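Local coordinates for protein putative sortase (Streptococcus pneumoniae, PDB 2W1J) that probably acts as a class C sortase, a cysteine transpeptidase that links pilin subunits covalently during pilus fibre assembly in the pneumococcus, at residues 54-59 / 80-85; 37-42 / 97-102; 68-73 / 137-142; 42-47 / 111-116; 145-150 / 170-175. All blocks are in the same frame, centred on the assembly; numbering follows the deposited sequence. Where two conformers were deposited one is given.

Contact 1: residues 54-59 / 80-85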
# COMPACT_ATOMS: atom_id res chain seq x y z
N ALA A 54 -11.45 9.46 0.86
CA ALA A 54 -10.16 10.10 0.64
C ALA A 54 -10.04 10.53 -0.82
O ALA A 54 -10.33 9.74 -1.72
CB ALA A 54 -9.03 9.15 1.01
N GLU A 55 -9.61 11.77 -1.04
CA GLU A 55 -9.57 12.32 -2.39
C GLU A 55 -8.16 12.61 -2.87
O GLU A 55 -7.96 13.08 -4.00
CB GLU A 55 -10.41 13.60 -2.47
CG GLU A 55 -11.86 13.43 -2.06
CD GLU A 55 -12.70 14.67 -2.31
OE1 GLU A 55 -12.79 15.13 -3.47
OE2 GLU A 55 -13.29 15.19 -1.33
N TYR A 56 -7.17 12.33 -2.03
CA TYR A 56 -5.81 12.80 -2.29
C TYR A 56 -5.07 12.04 -3.39
O TYR A 56 -4.05 12.52 -3.90
CB TYR A 56 -4.98 12.78 -1.00
CG TYR A 56 -4.76 11.39 -0.45
CD1 TYR A 56 -3.70 10.61 -0.88
CD2 TYR A 56 -5.63 10.86 0.49
CE1 TYR A 56 -3.49 9.34 -0.37
CE2 TYR A 56 -5.44 9.59 1.00
CZ TYR A 56 -4.37 8.83 0.57
OH TYR A 56 -4.19 7.56 1.09
N ALA A 57 -5.60 10.88 -3.78
CA ALA A 57 -4.94 10.03 -4.77
C ALA A 57 -5.74 9.86 -6.05
O ALA A 57 -5.50 8.92 -6.82
CB ALA A 57 -4.63 8.66 -4.15
N ARG A 58 -6.67 10.77 -6.32
CA ARG A 58 -7.53 10.65 -7.50
C ARG A 58 -6.76 10.48 -8.81
O ARG A 58 -7.21 9.77 -9.71
CB ARG A 58 -8.52 11.82 -7.60
CG ARG A 58 -9.57 11.84 -6.49
CD ARG A 58 -10.58 12.94 -6.72
NE ARG A 58 -11.50 12.61 -7.80
CZ ARG A 58 -12.36 13.46 -8.35
NH1 ARG A 58 -12.41 14.72 -7.93
NH2 ARG A 58 -13.16 13.06 -9.33
N MET A 59 -5.60 11.12 -8.91
CA MET A 59 -4.82 11.05 -10.14
C MET A 59 -4.36 9.63 -10.47
O MET A 59 -4.13 9.30 -11.64
CB MET A 59 -3.62 12.01 -10.10
CG MET A 59 -2.39 11.49 -9.36
SD MET A 59 -2.60 11.34 -7.57
CE MET A 59 -2.33 13.03 -7.02
N VAL A 80 -5.87 -1.75 -4.05
CA VAL A 80 -5.47 -0.74 -3.08
C VAL A 80 -6.33 0.51 -3.29
O VAL A 80 -6.43 1.01 -4.42
CB VAL A 80 -3.97 -0.36 -3.24
CG1 VAL A 80 -3.60 0.75 -2.28
CG2 VAL A 80 -3.08 -1.58 -3.04
N TYR A 81 -6.93 0.99 -2.21
CA TYR A 81 -7.76 2.20 -2.25
C TYR A 81 -7.09 3.29 -1.44
O TYR A 81 -6.26 2.99 -0.58
CB TYR A 81 -9.15 1.92 -1.66
CG TYR A 81 -9.91 0.87 -2.43
CD1 TYR A 81 -9.81 -0.47 -2.10
CD2 TYR A 81 -10.71 1.23 -3.50
CE1 TYR A 81 -10.50 -1.43 -2.82
CE2 TYR A 81 -11.40 0.28 -4.22
CZ TYR A 81 -11.28 -1.05 -3.88
OH TYR A 81 -11.98 -1.99 -4.61
N ALA A 82 -7.46 4.54 -1.70
CA ALA A 82 -6.95 5.66 -0.92
C ALA A 82 -7.49 5.64 0.51
O ALA A 82 -8.66 5.38 0.75
CB ALA A 82 -7.30 6.97 -1.60
N GLY A 83 -6.61 5.95 1.46
CA GLY A 83 -6.99 6.01 2.87
C GLY A 83 -7.21 4.65 3.48
O GLY A 83 -7.04 3.61 2.83
N THR A 84 -7.63 4.65 4.74
CA THR A 84 -7.72 3.42 5.51
C THR A 84 -9.02 3.35 6.29
O THR A 84 -9.09 2.69 7.33
CB THR A 84 -6.52 3.25 6.48
OG1 THR A 84 -6.36 4.43 7.27
CG2 THR A 84 -5.22 3.01 5.70
N ALA A 85 -10.05 4.02 5.79
CA ALA A 85 -11.37 3.97 6.41
C ALA A 85 -11.89 2.53 6.51
O ALA A 85 -11.49 1.66 5.75
CB ALA A 85 -12.35 4.84 5.64
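Ala82 turns its methyl group into the bend made by residues 54-59, and small side chains allow the two backbones to come close. Its CB lies 3.8 Å from Ala54 CB and 4.1 Å from Ala57 CB, while the Tyr56 ring reaches the same methyl obliquely, with CZ 4.1 Å from Ala82 CB. Ala54 leads into a type I turn from Glu55 to Arg58, which brings Ala57 to this methyl as well. Within the turn, Tyr56 holds CG between its own backbone N and carbonyl carbon (chi1 65°), and the ring extends past Ala82 until the phenol meets the next residue. There Gly83 N donates to Tyr56 OH over 2.9 Å, somewhat bent at 146°. The hydroxyl is thus held by two protein partners, Gly83 N and His95 ND1. Gly83 CA comes within 5.6 Å of Ala54 CA, a close pass suited to a bare glycine: its phi is positive, and a CB there would press on Ala54 CB.

The outer side is quite different. Glu55 and Arg58 point away from the strand as long, exposed side chains, so the turn is compact inward, with one hydrogen bond to the strand at the phenol, and charged outward.

Strand 76-82, which supplies Ala82, runs between strands 65-71 and 93-95. Met66 of the former packs on both Ala57 and Ala82, and Leu101 adds to the cover of Ala57. Beyond the turn Met59 rests on Leu27 and Ala28 of helix 18-33; at the other end Ala85 takes the N-cap position of helix 86-91.

Contact 2: residues 37-42 / 97-102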
# COMPACT_ATOMS: atom_id res chain seq x y z
N ASN A 37 5.03 14.42 5.31
CA ASN A 37 5.23 13.01 5.67
C ASN A 37 4.93 12.81 7.16
O ASN A 37 5.83 12.61 7.98
CB ASN A 37 6.66 12.59 5.31
CG ASN A 37 6.92 11.09 5.45
OD1 ASN A 37 8.04 10.69 5.73
ND2 ASN A 37 5.90 10.27 5.19
N VAL A 38 3.64 12.88 7.47
CA VAL A 38 3.16 12.72 8.84
C VAL A 38 2.03 11.70 8.79
O VAL A 38 1.04 11.89 8.07
CB VAL A 38 2.64 14.05 9.42
CG1 VAL A 38 2.01 13.82 10.79
CG2 VAL A 38 3.77 15.07 9.50
N VAL A 39 2.18 10.62 9.55
CA VAL A 39 1.22 9.54 9.45
C VAL A 39 -0.12 9.96 10.02
O VAL A 39 -0.21 10.47 11.13
CB VAL A 39 1.73 8.25 10.10
CG1 VAL A 39 0.58 7.26 10.30
CG2 VAL A 39 2.81 7.63 9.23
N SER A 40 -1.16 9.76 9.21
CA SER A 40 -2.50 10.17 9.57
C SER A 40 -2.93 9.62 10.93
O SER A 40 -3.46 10.35 11.77
CB SER A 40 -3.48 9.75 8.47
OG SER A 40 -3.20 8.42 8.05
N GLY A 41 -2.69 8.33 11.15
CA GLY A 41 -3.08 7.69 12.41
C GLY A 41 -3.04 6.18 12.31
O GLY A 41 -2.72 5.62 11.26
N ASP A 42 -3.36 5.50 13.41
CA ASP A 42 -3.46 4.04 13.41
C ASP A 42 -4.78 3.65 12.74
O ASP A 42 -5.84 4.00 13.23
CB ASP A 42 -3.44 3.51 14.85
CG ASP A 42 -3.74 2.02 14.95
OD1 ASP A 42 -3.34 1.27 14.04
OD2 ASP A 42 -4.33 1.61 15.97
N GLU A 97 -2.56 7.37 4.51
CA GLU A 97 -2.41 8.78 4.18
C GLU A 97 -1.30 9.40 5.03
O GLU A 97 -1.17 9.08 6.21
CB GLU A 97 -3.73 9.54 4.37
CG GLU A 97 -3.67 10.98 3.87
CD GLU A 97 -5.03 11.66 3.80
OE1 GLU A 97 -6.03 11.07 4.26
OE2 GLU A 97 -5.09 12.80 3.28
N GLY A 98 -0.48 10.24 4.41
CA GLY A 98 0.72 10.76 5.05
C GLY A 98 1.97 10.06 4.56
O GLY A 98 3.07 10.56 4.76
N THR A 99 1.82 8.90 3.92
CA THR A 99 2.95 8.19 3.32
C THR A 99 2.98 8.42 1.81
O THR A 99 2.02 8.93 1.23
CB THR A 99 2.97 6.68 3.68
OG1 THR A 99 1.98 5.95 2.95
CG2 THR A 99 2.78 6.49 5.19
N SER A 100 4.08 8.06 1.15
CA SER A 100 4.22 8.32 -0.28
C SER A 100 3.18 7.55 -1.08
O SER A 100 2.85 6.40 -0.74
CB SER A 100 5.60 7.86 -0.75
OG SER A 100 6.66 8.40 0.02
N LEU A 101 2.70 8.15 -2.17
CA LEU A 101 1.93 7.39 -3.14
C LEU A 101 2.79 6.29 -3.74
O LEU A 101 4.01 6.45 -3.87
CB LEU A 101 1.42 8.30 -4.25
CG LEU A 101 0.48 9.42 -3.80
CD1 LEU A 101 0.18 10.32 -4.98
CD2 LEU A 101 -0.80 8.81 -3.24
N PRO A 102 2.16 5.17 -4.13
CA PRO A 102 2.91 3.99 -4.56
C PRO A 102 3.34 4.11 -6.02
O PRO A 102 2.85 3.40 -6.90
CB PRO A 102 1.91 2.84 -4.35
CG PRO A 102 0.57 3.50 -4.56
CD PRO A 102 0.72 4.87 -3.96
O HOH W 1 -5.03 6.74 6.13
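Ser40 grips the carbonyl of Glu97 twice. Its backbone N donates to Glu97 O at 3.1 Å and its hydroxyl does so at 2.8 Å from Ser40 OG, both approaching from the same face of the carbonyl plane. The hydroxyl can reach because OG sits between the serine's backbone N and carbonyl carbon (chi1 44°). Three residues earlier, Asn37 uses its side-chain amide: ND2 meets Gly98 O at 2.9 Å, with the acceptor almost in the amide plane and the donor in the carbonyl plane. Between these grips the backbones nearly touch, and Gly98 CA makes a C-H...O contact of 3.2 Å with Val38 O. The Val39 and Thr99 side chains touch through their CG2 methyls, with Val39 CG2 4.2 Å from Thr99 CG2.

Neither partner is a strand, so this is a meeting of two irregular loops. Segment 37-42 ends at Asp42, the first residue of the Asp-Pro-Trp sequence that marks the lid of class C sortases, and the bonds described here probably help hold the approach to that lid against the sortase barrel.

In the next layer, a water bridges the ends of the serine grip, donating to Ser40 OG and accepting from Glu97 N at 3.0 Å. Asn37 has its other amide atom occupied, since OD1 accepts from Ile165 N. Thr99 OG1 is hydrogen-bonded to Leu96 O and to Val111 N of strand 108-113, while Ser100 OG bonds to His109 N.

Contact 3: residues 68-73 / 137-142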
# COMPACT_ATOMS: atom_id res chain seq x y z
N HIS A 68 -2.87 -2.37 -7.29
CA HIS A 68 -2.99 -3.56 -6.47
C HIS A 68 -1.63 -4.02 -5.97
O HIS A 68 -0.60 -3.67 -6.54
CB HIS A 68 -3.80 -4.71 -7.11
CG HIS A 68 -3.41 -5.07 -8.51
ND1 HIS A 68 -2.80 -6.26 -8.83
CD2 HIS A 68 -3.66 -4.45 -9.70
CE1 HIS A 68 -2.63 -6.34 -10.14
NE2 HIS A 68 -3.14 -5.25 -10.69
N VAL A 69 -1.67 -4.75 -4.87
CA VAL A 69 -0.47 -5.33 -4.28
C VAL A 69 -0.53 -6.84 -4.43
O VAL A 69 -1.48 -7.49 -3.98
CB VAL A 69 -0.29 -4.91 -2.79
CG1 VAL A 69 -1.51 -5.27 -1.95
CG2 VAL A 69 1.00 -5.47 -2.22
N GLU A 70 0.49 -7.38 -5.09
CA GLU A 70 0.55 -8.79 -5.45
C GLU A 70 1.69 -9.44 -4.67
O GLU A 70 2.84 -8.98 -4.74
CB GLU A 70 0.80 -8.90 -6.96
CG GLU A 70 0.82 -10.34 -7.46
CD GLU A 70 1.33 -10.46 -8.89
OE1 GLU A 70 1.76 -9.44 -9.48
OE2 GLU A 70 1.30 -11.60 -9.41
N ILE A 71 1.38 -10.50 -3.93
CA ILE A 71 2.40 -11.19 -3.15
C ILE A 71 2.30 -12.67 -3.51
O ILE A 71 1.58 -13.45 -2.86
CB ILE A 71 2.21 -10.99 -1.63
CG1 ILE A 71 1.81 -9.55 -1.29
CG2 ILE A 71 3.47 -11.45 -0.89
CD1 ILE A 71 1.42 -9.35 0.16
N PRO A 72 2.97 -13.07 -4.59
CA PRO A 72 2.74 -14.41 -5.15
C PRO A 72 2.98 -15.55 -4.16
O PRO A 72 2.24 -16.54 -4.18
CB PRO A 72 3.74 -14.46 -6.31
CG PRO A 72 3.85 -13.05 -6.76
CD PRO A 72 3.79 -12.24 -5.49
N VAL A 73 3.96 -15.43 -3.28
CA VAL A 73 4.34 -16.57 -2.45
C VAL A 73 3.23 -16.93 -1.45
O VAL A 73 3.17 -18.07 -1.00
CB VAL A 73 5.71 -16.32 -1.77
CG1 VAL A 73 5.63 -15.22 -0.73
CG2 VAL A 73 6.28 -17.60 -1.20
N TYR A 137 4.87 -7.15 -5.46
CA TYR A 137 4.77 -6.32 -6.65
C TYR A 137 3.66 -5.32 -6.45
O TYR A 137 2.54 -5.68 -6.05
CB TYR A 137 4.52 -7.19 -7.89
CG TYR A 137 5.62 -8.20 -8.10
CD1 TYR A 137 6.75 -7.88 -8.86
CD2 TYR A 137 5.57 -9.44 -7.48
CE1 TYR A 137 7.78 -8.78 -9.00
CE2 TYR A 137 6.60 -10.34 -7.62
CZ TYR A 137 7.70 -10.01 -8.39
OH TYR A 137 8.74 -10.89 -8.54
N VAL A 138 3.97 -4.06 -6.70
CA VAL A 138 2.98 -3.00 -6.57
C VAL A 138 2.64 -2.53 -7.98
O VAL A 138 3.51 -2.09 -8.73
CB VAL A 138 3.54 -1.83 -5.73
CG1 VAL A 138 2.53 -0.68 -5.66
CG2 VAL A 138 3.91 -2.32 -4.33
N HIS A 139 1.37 -2.69 -8.35
CA HIS A 139 0.87 -2.32 -9.67
C HIS A 139 0.22 -0.96 -9.60
O HIS A 139 -0.63 -0.73 -8.73
CB HIS A 139 -0.21 -3.31 -10.12
CG HIS A 139 0.27 -4.73 -10.27
ND1 HIS A 139 0.25 -5.39 -11.48
CD2 HIS A 139 0.75 -5.62 -9.36
CE1 HIS A 139 0.70 -6.62 -11.32
NE2 HIS A 139 1.01 -6.79 -10.04
N ASN A 140 0.60 -0.07 -10.50
CA ASN A 140 -0.08 1.21 -10.62
C ASN A 140 -0.44 1.46 -12.08
O ASN A 140 -0.23 0.59 -12.92
CB ASN A 140 0.72 2.35 -9.97
CG ASN A 140 2.05 2.61 -10.65
OD1 ASN A 140 2.17 2.51 -11.87
ND2 ASN A 140 3.06 2.96 -9.86
N ILE A 141 -1.01 2.63 -12.39
CA ILE A 141 -1.46 2.88 -13.76
C ILE A 141 -0.33 2.85 -14.78
O ILE A 141 -0.58 2.64 -15.97
CB ILE A 141 -2.23 4.21 -13.89
CG1 ILE A 141 -1.43 5.37 -13.29
CG2 ILE A 141 -3.60 4.08 -13.24
CD1 ILE A 141 -2.00 6.75 -13.61
N LYS A 142 0.90 3.11 -14.34
CA LYS A 142 2.05 3.18 -15.23
C LYS A 142 2.75 1.84 -15.43
O LYS A 142 3.15 1.51 -16.55
CB LYS A 142 3.04 4.21 -14.70
CG LYS A 142 4.35 4.32 -15.49
CD LYS A 142 5.30 5.30 -14.82
CE LYS A 142 6.69 5.24 -15.43
NZ LYS A 142 7.65 6.09 -14.67
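His68 and His139 lie one over the other on the antiparallel pair of strands 65-71 and 135-139, the first and last in the order of the sheet, whose pairing closes the curled sheet of the sortase barrel. The two imidazoles form an offset stack, with centroids 3.9 Å apart and planes tilted by only 17°. His68 CE1 sits over the centre of the His139 ring, whereas His139 CG lies toward the rim of the His68 ring and His139 CB adds a CH-pi contact to its face.

Glu70 meets the same His139 differently, at the ring's edge. Its chain is extended, with CG opposite the backbone N (chi1 -177°), which brings OE1 to 2.8 Å from His139 NE2. The oxygen lies close to the imidazole plane but is approached on its anti side, with NE2 29° out of the carboxylate plane. Thus the stack covers a face of His139 while the carboxylate helps fix its rotation. His68 is similarly held by acids, ND1 by Asp77 and NE2 by Asp10, which would probably favour its protonated form.

Behind these rings the backbones bond in regular pairs, with His139 N 2.8 Å from His68 O and Glu70 N 2.8 Å from Tyr137 O. Val69 and Val138 point to the other face of the sheet. Farther along, Pro72 crosses Tyr137 at about a right angle, its CD lying in the phenol plane 3.9 Å from Tyr137 CD2.

Contact 4: residues 42-47 / 111-116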
# COMPACT_ATOMS: atom_id res chain seq x y z
N ASP A 42 -3.36 5.50 13.41
CA ASP A 42 -3.46 4.04 13.41
C ASP A 42 -4.78 3.65 12.74
O ASP A 42 -5.84 4.00 13.23
CB ASP A 42 -3.44 3.51 14.85
CG ASP A 42 -3.74 2.02 14.95
OD1 ASP A 42 -3.34 1.27 14.04
OD2 ASP A 42 -4.33 1.61 15.97
N PRO A 43 -4.71 2.91 11.62
CA PRO A 43 -5.93 2.64 10.87
C PRO A 43 -7.04 1.97 11.67
O PRO A 43 -8.22 2.12 11.33
CB PRO A 43 -5.45 1.68 9.77
CG PRO A 43 -4.05 2.11 9.52
CD PRO A 43 -3.50 2.48 10.88
N TRP A 44 -6.68 1.25 12.72
CA TRP A 44 -7.68 0.47 13.45
C TRP A 44 -8.29 1.23 14.63
O TRP A 44 -9.17 0.71 15.32
CB TRP A 44 -7.11 -0.89 13.87
CG TRP A 44 -6.81 -1.76 12.67
CD1 TRP A 44 -7.66 -2.62 12.06
CD2 TRP A 44 -5.59 -1.79 11.91
NE1 TRP A 44 -7.05 -3.21 10.98
CE2 TRP A 44 -5.78 -2.73 10.87
CE3 TRP A 44 -4.36 -1.14 12.02
CZ2 TRP A 44 -4.78 -3.02 9.94
CZ3 TRP A 44 -3.37 -1.43 11.10
CH2 TRP A 44 -3.58 -2.36 10.07
N SER A 45 -7.85 2.46 14.83
CA SER A 45 -8.43 3.32 15.86
C SER A 45 -9.79 3.83 15.40
O SER A 45 -10.07 3.89 14.21
CB SER A 45 -7.51 4.50 16.16
OG SER A 45 -7.52 5.43 15.09
N GLU A 46 -10.64 4.22 16.35
CA GLU A 46 -11.98 4.68 16.03
C GLU A 46 -11.97 5.90 15.12
O GLU A 46 -12.77 6.00 14.18
CB GLU A 46 -12.79 4.96 17.30
CG GLU A 46 -13.24 3.70 18.02
CD GLU A 46 -14.18 2.86 17.17
OE1 GLU A 46 -15.16 3.43 16.63
OE2 GLU A 46 -13.94 1.64 17.04
N GLU A 47 -11.06 6.83 15.39
CA GLU A 47 -10.96 8.07 14.62
C GLU A 47 -10.64 7.79 13.15
O GLU A 47 -11.12 8.48 12.26
CB GLU A 47 -9.91 9.00 15.23
CG GLU A 47 -9.71 10.31 14.49
CD GLU A 47 -8.46 11.05 14.92
OE1 GLU A 47 -8.01 10.83 16.06
OE2 GLU A 47 -7.92 11.84 14.11
N VAL A 111 3.05 3.10 2.43
CA VAL A 111 2.58 2.09 3.37
C VAL A 111 1.19 1.63 2.94
O VAL A 111 0.31 2.44 2.67
CB VAL A 111 2.58 2.61 4.81
CG1 VAL A 111 2.04 1.55 5.77
CG2 VAL A 111 3.99 3.04 5.22
N ILE A 112 1.03 0.31 2.84
CA ILE A 112 -0.19 -0.32 2.36
C ILE A 112 -0.70 -1.24 3.48
O ILE A 112 0.06 -2.05 4.00
CB ILE A 112 0.06 -1.13 1.06
CG1 ILE A 112 0.58 -0.22 -0.06
CG2 ILE A 112 -1.23 -1.87 0.63
CD1 ILE A 112 0.92 -0.95 -1.33
N THR A 113 -1.97 -1.07 3.84
CA THR A 113 -2.56 -1.62 5.06
C THR A 113 -3.68 -2.62 4.72
O THR A 113 -4.47 -2.35 3.82
CB THR A 113 -3.25 -0.48 5.82
OG1 THR A 113 -2.36 0.64 5.92
CG2 THR A 113 -3.70 -0.92 7.20
N ALA A 114 -3.77 -3.71 5.47
CA ALA A 114 -4.94 -4.59 5.33
C ALA A 114 -5.11 -5.43 6.58
O ALA A 114 -4.19 -5.55 7.40
CB ALA A 114 -4.83 -5.47 4.08
N HIS A 115 -6.30 -6.02 6.73
CA HIS A 115 -6.64 -6.77 7.93
C HIS A 115 -5.91 -8.10 8.04
O HIS A 115 -5.48 -8.69 7.04
CB HIS A 115 -8.14 -7.08 7.96
CG HIS A 115 -9.00 -5.90 8.28
ND1 HIS A 115 -8.76 -5.05 9.33
CD2 HIS A 115 -10.15 -5.46 7.70
CE1 HIS A 115 -9.70 -4.13 9.39
NE2 HIS A 115 -10.57 -4.36 8.42
N THR A 116 -5.81 -8.59 9.28
CA THR A 116 -5.49 -9.98 9.56
C THR A 116 -6.65 -10.57 10.36
O THR A 116 -7.16 -9.93 11.28
CB THR A 116 -4.18 -10.13 10.38
OG1 THR A 116 -3.03 -9.99 9.52
CG2 THR A 116 -4.11 -11.49 11.04
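Trp44 and Pro43 make apolar contact with the methyl of Thr113. In the conformer given, one of two modelled for Thr113, Pro43 CG stands 3.8 Å from Thr113 CG2; the far corner of the indole points obliquely at the same methyl, but its very short approach through CH2 is doubtful.

The polar approaches follow the edge of the indole, which Trp44 carries toward His115 with CG opposite its carbonyl carbon (chi1 -66°). Ala114 O lies near its plane, 3.6 Å from Trp44 CZ2, and His115 brings ND1 to 3.0 Å from Trp44 NE1. The two rings meet rim to rim with planes 52° apart. Asp42, Pro43 and Trp44 form the Asp-Pro-Trp sequence of the class C sortase lid, and their placement is consistent with a lid closed over the substrate cleft: Trp44 also rests on Leu175 and Cys177 of the family's TLXTC signature. A glycerol, probably from the crystallisation liquor, bonds to His115 ND1 and Thr116 N.

Hydrogen bonds shape the lid itself. Asp42 O accepts from Ser45 N at 3.0 Å, closing a type I turn, and from Ser45 OG at 2.9 Å; Ser45 is the N-cap of helix 46-49.

An ionic tie, Asp42 to Arg186, joins the lid to strand 185-194.

Contact 5: residues 145-150 / 170-175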
# COMPACT_ATOMS: atom_id res chain seq x y z
N MET A 145 5.96 -2.48 -10.09
CA MET A 145 7.20 -2.26 -9.35
C MET A 145 7.48 -3.44 -8.44
O MET A 145 6.59 -3.87 -7.70
CB MET A 145 7.09 -1.00 -8.50
CG MET A 145 6.75 0.25 -9.32
SD MET A 145 6.75 1.75 -8.32
CE MET A 145 5.47 1.39 -7.13
N ALA A 146 8.71 -3.93 -8.45
CA ALA A 146 9.10 -5.05 -7.61
C ALA A 146 9.81 -4.58 -6.35
O ALA A 146 10.66 -3.68 -6.39
CB ALA A 146 10.00 -6.01 -8.38
N TYR A 147 9.47 -5.24 -5.24
CA TYR A 147 10.08 -5.00 -3.94
C TYR A 147 10.55 -6.32 -3.33
O TYR A 147 9.94 -7.37 -3.57
CB TYR A 147 9.09 -4.29 -3.00
CG TYR A 147 8.87 -2.85 -3.40
CD1 TYR A 147 7.99 -2.51 -4.42
CD2 TYR A 147 9.62 -1.84 -2.81
CE1 TYR A 147 7.85 -1.18 -4.83
CE2 TYR A 147 9.51 -0.51 -3.22
CZ TYR A 147 8.61 -0.19 -4.22
OH TYR A 147 8.48 1.12 -4.64
N GLN A 148 11.60 -6.26 -2.52
CA GLN A 148 12.14 -7.44 -1.86
C GLN A 148 12.17 -7.19 -0.35
O GLN A 148 12.74 -6.20 0.11
CB GLN A 148 13.53 -7.74 -2.40
CG GLN A 148 14.20 -8.94 -1.76
CD GLN A 148 15.58 -9.15 -2.35
OE1 GLN A 148 15.77 -9.06 -3.55
NE2 GLN A 148 16.57 -9.39 -1.48
N VAL A 149 11.54 -8.08 0.40
CA VAL A 149 11.45 -7.91 1.85
C VAL A 149 12.85 -7.89 2.46
O VAL A 149 13.66 -8.80 2.22
CB VAL A 149 10.62 -9.04 2.48
CG1 VAL A 149 10.61 -8.89 4.01
CG2 VAL A 149 9.22 -9.04 1.90
N ASP A 150 13.13 -6.87 3.26
CA ASP A 150 14.40 -6.78 3.98
C ASP A 150 14.29 -6.63 5.49
O ASP A 150 15.29 -6.73 6.19
CB ASP A 150 15.30 -5.68 3.40
CG ASP A 150 14.93 -4.28 3.90
OD1 ASP A 150 13.78 -4.04 4.22
OD2 ASP A 150 15.82 -3.39 3.97
N ASP A 170 13.98 3.50 -1.38
CA ASP A 170 12.68 3.36 -2.02
C ASP A 170 12.03 2.14 -1.37
O ASP A 170 12.38 1.00 -1.69
CB ASP A 170 12.91 3.14 -3.53
CG ASP A 170 11.62 2.97 -4.34
OD1 ASP A 170 10.54 2.71 -3.76
OD2 ASP A 170 11.71 3.08 -5.60
N TYR A 171 11.13 2.39 -0.41
CA TYR A 171 10.54 1.35 0.43
C TYR A 171 9.03 1.28 0.27
O TYR A 171 8.36 2.30 0.06
CB TYR A 171 10.81 1.67 1.91
CG TYR A 171 12.21 1.42 2.43
CD1 TYR A 171 12.86 0.21 2.21
CD2 TYR A 171 12.83 2.37 3.25
CE1 TYR A 171 14.13 -0.02 2.76
CE2 TYR A 171 14.09 2.14 3.79
CZ TYR A 171 14.73 0.94 3.55
OH TYR A 171 15.98 0.72 4.10
N VAL A 172 8.48 0.08 0.40
CA VAL A 172 7.06 -0.10 0.65
C VAL A 172 6.95 -1.00 1.87
O VAL A 172 7.62 -2.03 1.96
CB VAL A 172 6.33 -0.75 -0.56
CG1 VAL A 172 4.91 -1.17 -0.17
CG2 VAL A 172 6.29 0.23 -1.73
N THR A 173 6.12 -0.59 2.83
CA THR A 173 5.81 -1.42 3.99
C THR A 173 4.37 -1.89 3.92
O THR A 173 3.45 -1.10 3.65
CB THR A 173 6.08 -0.67 5.31
OG1 THR A 173 7.49 -0.41 5.41
CG2 THR A 173 5.62 -1.46 6.54
N LEU A 174 4.19 -3.18 4.15
CA LEU A 174 2.88 -3.81 4.28
C LEU A 174 2.58 -3.93 5.78
O LEU A 174 3.39 -4.46 6.55
CB LEU A 174 2.89 -5.18 3.60
CG LEU A 174 3.48 -5.18 2.18
CD1 LEU A 174 3.45 -6.59 1.62
CD2 LEU A 174 2.71 -4.24 1.27
N LEU A 175 1.44 -3.37 6.17
CA LEU A 175 1.08 -3.16 7.57
C LEU A 175 -0.19 -3.93 7.93
O LEU A 175 -1.20 -3.80 7.24
CB LEU A 175 0.84 -1.66 7.78
CG LEU A 175 0.24 -1.18 9.10
CD1 LEU A 175 1.19 -1.50 10.24
CD2 LEU A 175 -0.05 0.32 9.06
O HOH W 2 17.11 -1.46 3.07
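Tyr147 sends its ring toward Val172 and Asp170 with CG opposite its carbonyl carbon (chi1 -72°), and Asp170 stretches back with CG opposite its own N (chi1 180°). The two strands are not neighbours in the sheet. Their axes pass 8.0 Å apart at 70°, with strand 185-194 between them in the strand order, so the contact spans the interior of the sortase barrel where the sheet curls.

The phenol ends in a hydrogen bond: Tyr147 OH donates to Asp170 OD1 at 2.7 Å, meeting the syn side of the carboxylate somewhat out of its plane. The two side chains cross at about a right angle. The other oxygen of Asp170 is taken up by Arg193 in a salt bridge and by Gly105 N, so both carboxylate oxygens have partners. Over one face of the tyrosine, Val172 places CG2 as a CH-pi donor, 3.7 Å from the ring centroid and nearer the rim, at 3.4 Å from Tyr147 CZ.

The far end is also polar. Asp150 OD2, which pairs with Arg190, approaches the Tyr171 ring obliquely, and that arginine makes a cation-pi contact with the same ring. A water, unusually close to Asp150 OD2, lies in the plane of the phenol ring, 2.7 Å from Tyr171 OH.

How the contacts relate
The five contacts converge on one curled sheet and its lid. Contacts 2 and 4 share Asp42, their centres 12 Å apart, so the loop held at Ser40 runs straight into the Asp-Pro-Trp lid; contact 2 also reaches contact 3, with Pro102 O 3.0 Å from Asn140 ND2. Contact 4 continues into contact 5 by strand pairing, with Ile112 O 2.9 Å from Leu175 N, two residues before Cys177; the glycerol lies on the contact 4 side, at His115. Contacts 3 and 5 adjoin through Val138 N and Met145 O, 2.8 Å apart. Contact 1 leans on contact 2 through Ala57 and Leu101 and on contact 4 through Thr84 and Pro43, but lies about 7 Å from contact 5 at the nearest atoms, across the chain's centre.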